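Local coordinates for aminoacyl-tRNA synthetase-interacting multifunctional protein p43 (Plasmodium vivax, PDB 6IPA), which probably binds tRNA through its C-terminal EMAP II-like domain of OB type and probably associates with aminoacyl-tRNA synthetases, at residues E57-P60 with D61-T64; V72-E75 with K76-I80. All blocks are in the same frame, centred on the assembly; numbering follows the deposited sequence.

Contact 1 (E57-P60 with D61-T64); sequences EIHP and DADT
From His59 to Ala62 the chain folds back on itself in a tight turn close to type I, with Pro60 and Asp61 at its two corners and only 5.1 Å between His59 CA and Ala62 CA. The turn brings the imidazole of its first residue over the methyl group of its last. Ala62 CB lies 3.5 Å from the centroid of the His59 ring and 19° off the ring normal, a CH-pi contact made over the face. The methyl is displaced toward the rim, so its nearest ring atom is His59 CG, 3.4 Å from Ala62 CB. The ring reaches this place because His59 CG stands anti to the backbone N (chi1 -165°), which swings the imidazole across the mouth of the turn.

While its face receives the methyl, the ring also meets the backbone at its edge, near the ring plane. There Asp61 N gives a hydrogen bond to His59 ND1, weak at 3.4 Å and well bent, at 129°. At the outer corner Asp61 lies against Pro60, with Asp61 OD1 3.9 Å from Pro60 CB. On the far side of the imidazole, NE2 is hydrogen-bonded to Leu109 O, which, with the weak Asp61 bond, helps to set the rotation of the ring and is consistent with the proton sitting on NE2.

The turn follows strand 48-58 directly and opens the loop to strand 66-71, a connection that contributes to nucleic-acid binding in many OB folds. His59 also touches Cys67 of strand 66-71, and Arg112 of strand 112-114 packs against both His59 and Pro60.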
# COMPACT_ATOMS: atom_id res chain seq x y z
N GLU A 57 14.40 -0.50 -8.83
CA GLU A 57 15.83 -0.26 -8.75
C GLU A 57 16.24 -0.70 -7.34
O GLU A 57 15.37 -0.77 -6.47
CB GLU A 57 16.13 1.22 -9.03
CG GLU A 57 17.39 1.76 -8.38
CD GLU A 57 18.05 2.88 -9.16
OE1 GLU A 57 17.40 3.42 -10.11
OE2 GLU A 57 19.24 3.19 -8.84
N ILE A 58 17.51 -1.09 -7.14
CA ILE A 58 18.02 -1.47 -5.80
C ILE A 58 18.62 -0.22 -5.20
O ILE A 58 18.95 0.72 -5.91
CB ILE A 58 19.03 -2.66 -5.85
CG1 ILE A 58 18.27 -3.97 -6.03
CG2 ILE A 58 19.86 -2.81 -4.57
CD1 ILE A 58 19.10 -5.10 -6.61
N HIS A 59 18.68 -0.19 -3.87
CA HIS A 59 19.08 1.01 -3.13
C HIS A 59 20.59 0.88 -2.90
O HIS A 59 21.03 -0.15 -2.38
CB HIS A 59 18.27 1.05 -1.81
CG HIS A 59 18.30 2.37 -1.09
ND1 HIS A 59 19.45 3.09 -0.88
CD2 HIS A 59 17.31 3.07 -0.47
CE1 HIS A 59 19.17 4.19 -0.20
NE2 HIS A 59 17.87 4.20 0.07
N PRO A 60 21.39 1.90 -3.33
CA PRO A 60 22.84 1.78 -3.15
C PRO A 60 23.23 1.49 -1.72
O PRO A 60 23.94 0.51 -1.48
CB PRO A 60 23.37 3.15 -3.60
CG PRO A 60 22.37 3.63 -4.59
CD PRO A 60 21.04 3.09 -4.13
N ASP A 61 22.78 2.33 -0.78
CA ASP A 61 23.15 2.23 0.63
C ASP A 61 22.20 1.45 1.52
O ASP A 61 22.48 1.23 2.69
CB ASP A 61 23.30 3.64 1.19
CG ASP A 61 24.19 4.52 0.32
OD1 ASP A 61 25.15 3.99 -0.28
OD2 ASP A 61 23.91 5.73 0.23
N ALA A 62 21.05 1.05 1.00
CA ALA A 62 20.18 0.19 1.77
C ALA A 62 20.23 -1.17 1.13
O ALA A 62 19.82 -1.36 -0.02
CB ALA A 62 18.77 0.74 1.81
N ASP A 63 20.78 -2.11 1.89
CA ASP A 63 20.87 -3.50 1.51
C ASP A 63 19.49 -4.09 1.13
O ASP A 63 19.37 -4.70 0.06
CB ASP A 63 21.48 -4.26 2.70
CG ASP A 63 22.05 -5.60 2.31
OD1 ASP A 63 21.30 -6.59 2.38
OD2 ASP A 63 23.25 -5.67 1.97
N THR A 64 18.46 -3.89 1.97
CA THR A 64 17.14 -4.57 1.84
C THR A 64 16.02 -3.81 1.09
O THR A 64 14.93 -4.34 0.91
CB THR A 64 16.53 -4.97 3.23
OG1 THR A 64 16.29 -3.79 4.03
CG2 THR A 64 17.45 -5.94 3.99

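Contact 2 (V72-E75 with K76-I80); sequences VGEE and KSRDI
A single water joins Val72, Glu74 and Lys76 across this turn, its oxygen gripped by three backbone groups. It accepts hydrogen bonds from Val72 N at 2.7 Å and from Glu74 N at 3.1 Å, and donates one to Lys76 O, 3.0 Å away. It thus bridges the two limbs of the bend where no direct backbone bond spans them.

Outside this bridge, Glu74 and Arg78 form a salt bridge with two contacts. Arg78 approaches side-on, spending NE and NH2 on separate carboxylate oxygens. The shorter bond runs from Arg78 NH2 to Glu74 OE2, 2.8 Å long and nearly straight at 169°, and arrives on the syn side of that oxygen but tilted from the carboxylate plane. Arg78 NE reaches Glu74 OE1 at 3.3 Å, coming from above the carboxylate. Both oxygens lie close to the guanidinium plane, yet the two flat groups are turned 46° from each other, so the pairing is twisted. Glu74 makes the reach with CG anti to its carbonyl carbon (chi1 -60°) and an extended chain beyond.

The bend is the loop of the beta-hairpin formed by strands 66-71 and 78-82, the second and third strands of the antiparallel OB-type sheet. Gly73 passes through it with a positive phi, a conformation glycine adopts readily.

Val72 crosses the arginine side chain at about a right angle, its CG2 4.0 Å from Arg78 NE; Val72 also touches Ile49 of strand 48-58 and Val100 of strand 97-101. Arg78 NH1 turns elsewhere, hydrogen-bonded to Ala102 O and His115 O. At the tip of the bend Glu75 and Lys76 run side by side, Glu75 OE2 and Lys76 NZ remaining 4.5 Å apart, beyond a salt bridge.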
# COMPACT_ATOMS: atom_id res chain seq x y z
N VAL A 72 0.81 7.17 -9.39
CA VAL A 72 -0.40 7.09 -8.57
C VAL A 72 -1.39 8.18 -9.02
O VAL A 72 -2.25 8.60 -8.26
CB VAL A 72 -0.11 7.24 -7.07
CG1 VAL A 72 0.49 5.99 -6.49
CG2 VAL A 72 0.83 8.37 -6.84
N GLY A 73 -1.28 8.63 -10.26
CA GLY A 73 -2.27 9.48 -10.87
C GLY A 73 -1.86 10.90 -10.80
O GLY A 73 -2.58 11.74 -11.27
N GLU A 74 -0.68 11.17 -10.23
CA GLU A 74 -0.20 12.54 -10.07
C GLU A 74 0.58 12.98 -11.27
O GLU A 74 0.71 12.25 -12.23
CB GLU A 74 0.62 12.67 -8.77
CG GLU A 74 -0.18 12.33 -7.51
CD GLU A 74 0.63 12.44 -6.23
OE1 GLU A 74 1.90 12.45 -6.31
OE2 GLU A 74 0.00 12.51 -5.12
N GLU A 75 1.00 14.24 -11.27
CA GLU A 75 1.69 14.82 -12.42
C GLU A 75 3.00 14.10 -12.66
O GLU A 75 3.39 13.90 -13.79
CB GLU A 75 1.94 16.34 -12.25
CG GLU A 75 3.16 16.73 -11.39
CD GLU A 75 3.50 18.22 -11.44
OE1 GLU A 75 3.45 18.82 -12.55
OE2 GLU A 75 3.85 18.78 -10.37
N LYS A 76 3.69 13.76 -11.57
CA LYS A 76 4.96 13.02 -11.61
C LYS A 76 4.78 11.74 -10.83
O LYS A 76 4.07 11.70 -9.82
CB LYS A 76 6.09 13.82 -10.96
CG LYS A 76 6.75 14.84 -11.89
CD LYS A 76 7.34 16.03 -11.11
CE LYS A 76 8.04 17.01 -12.06
NZ LYS A 76 8.20 18.39 -11.50
N SER A 77 5.43 10.69 -11.28
CA SER A 77 5.34 9.41 -10.61
C SER A 77 6.14 9.52 -9.31
O SER A 77 7.12 10.24 -9.24
CB SER A 77 5.85 8.32 -11.54
OG SER A 77 5.80 7.05 -10.91
N ARG A 78 5.70 8.84 -8.26
CA ARG A 78 6.37 9.01 -6.97
C ARG A 78 7.51 8.04 -6.82
O ARG A 78 7.56 7.04 -7.49
CB ARG A 78 5.42 8.75 -5.80
CG ARG A 78 4.45 9.86 -5.43
CD ARG A 78 3.76 9.55 -4.08
NE ARG A 78 2.59 10.39 -3.87
CZ ARG A 78 1.83 10.42 -2.76
NH1 ARG A 78 2.09 9.68 -1.70
NH2 ARG A 78 0.78 11.22 -2.74
N ASP A 79 8.40 8.37 -5.90
CA ASP A 79 9.51 7.54 -5.47
C ASP A 79 9.13 6.96 -4.12
O ASP A 79 8.92 7.70 -3.17
CB ASP A 79 10.77 8.39 -5.29
CG ASP A 79 11.39 8.83 -6.63
OD1 ASP A 79 11.73 7.95 -7.47
OD2 ASP A 79 11.56 10.07 -6.82
N ILE A 80 9.02 5.65 -4.06
CA ILE A 80 8.67 4.94 -2.85
C ILE A 80 9.71 3.82 -2.65
O ILE A 80 9.92 3.00 -3.55
CB ILE A 80 7.24 4.32 -2.97
CG1 ILE A 80 6.14 5.40 -2.96
CG2 ILE A 80 6.94 3.33 -1.86
CD1 ILE A 80 4.77 4.93 -3.47
O HOH W 1 1.89 9.60 -9.57

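Contacts 1 and 2 follow one another along the chain and illustrate how successive strands of one antiparallel sheet are joined. Contact 1 lies in the link from strand 48-58 to strand 66-71, contact 2 in the link from strand 66-71 to strand 78-82, so they flank strand 66-71, one before it and one after it. Their centres are 20 Å apart; the nearest atoms come within about 7 Å without touching. Both loops serve the same four-stranded sheet, but contact 1 is centred farther from the centre of the chain, at 20 Å against 14 Å for contact 2. Both fall within the putative tRNA-binding region, but no bound RNA marks either as a binding surface.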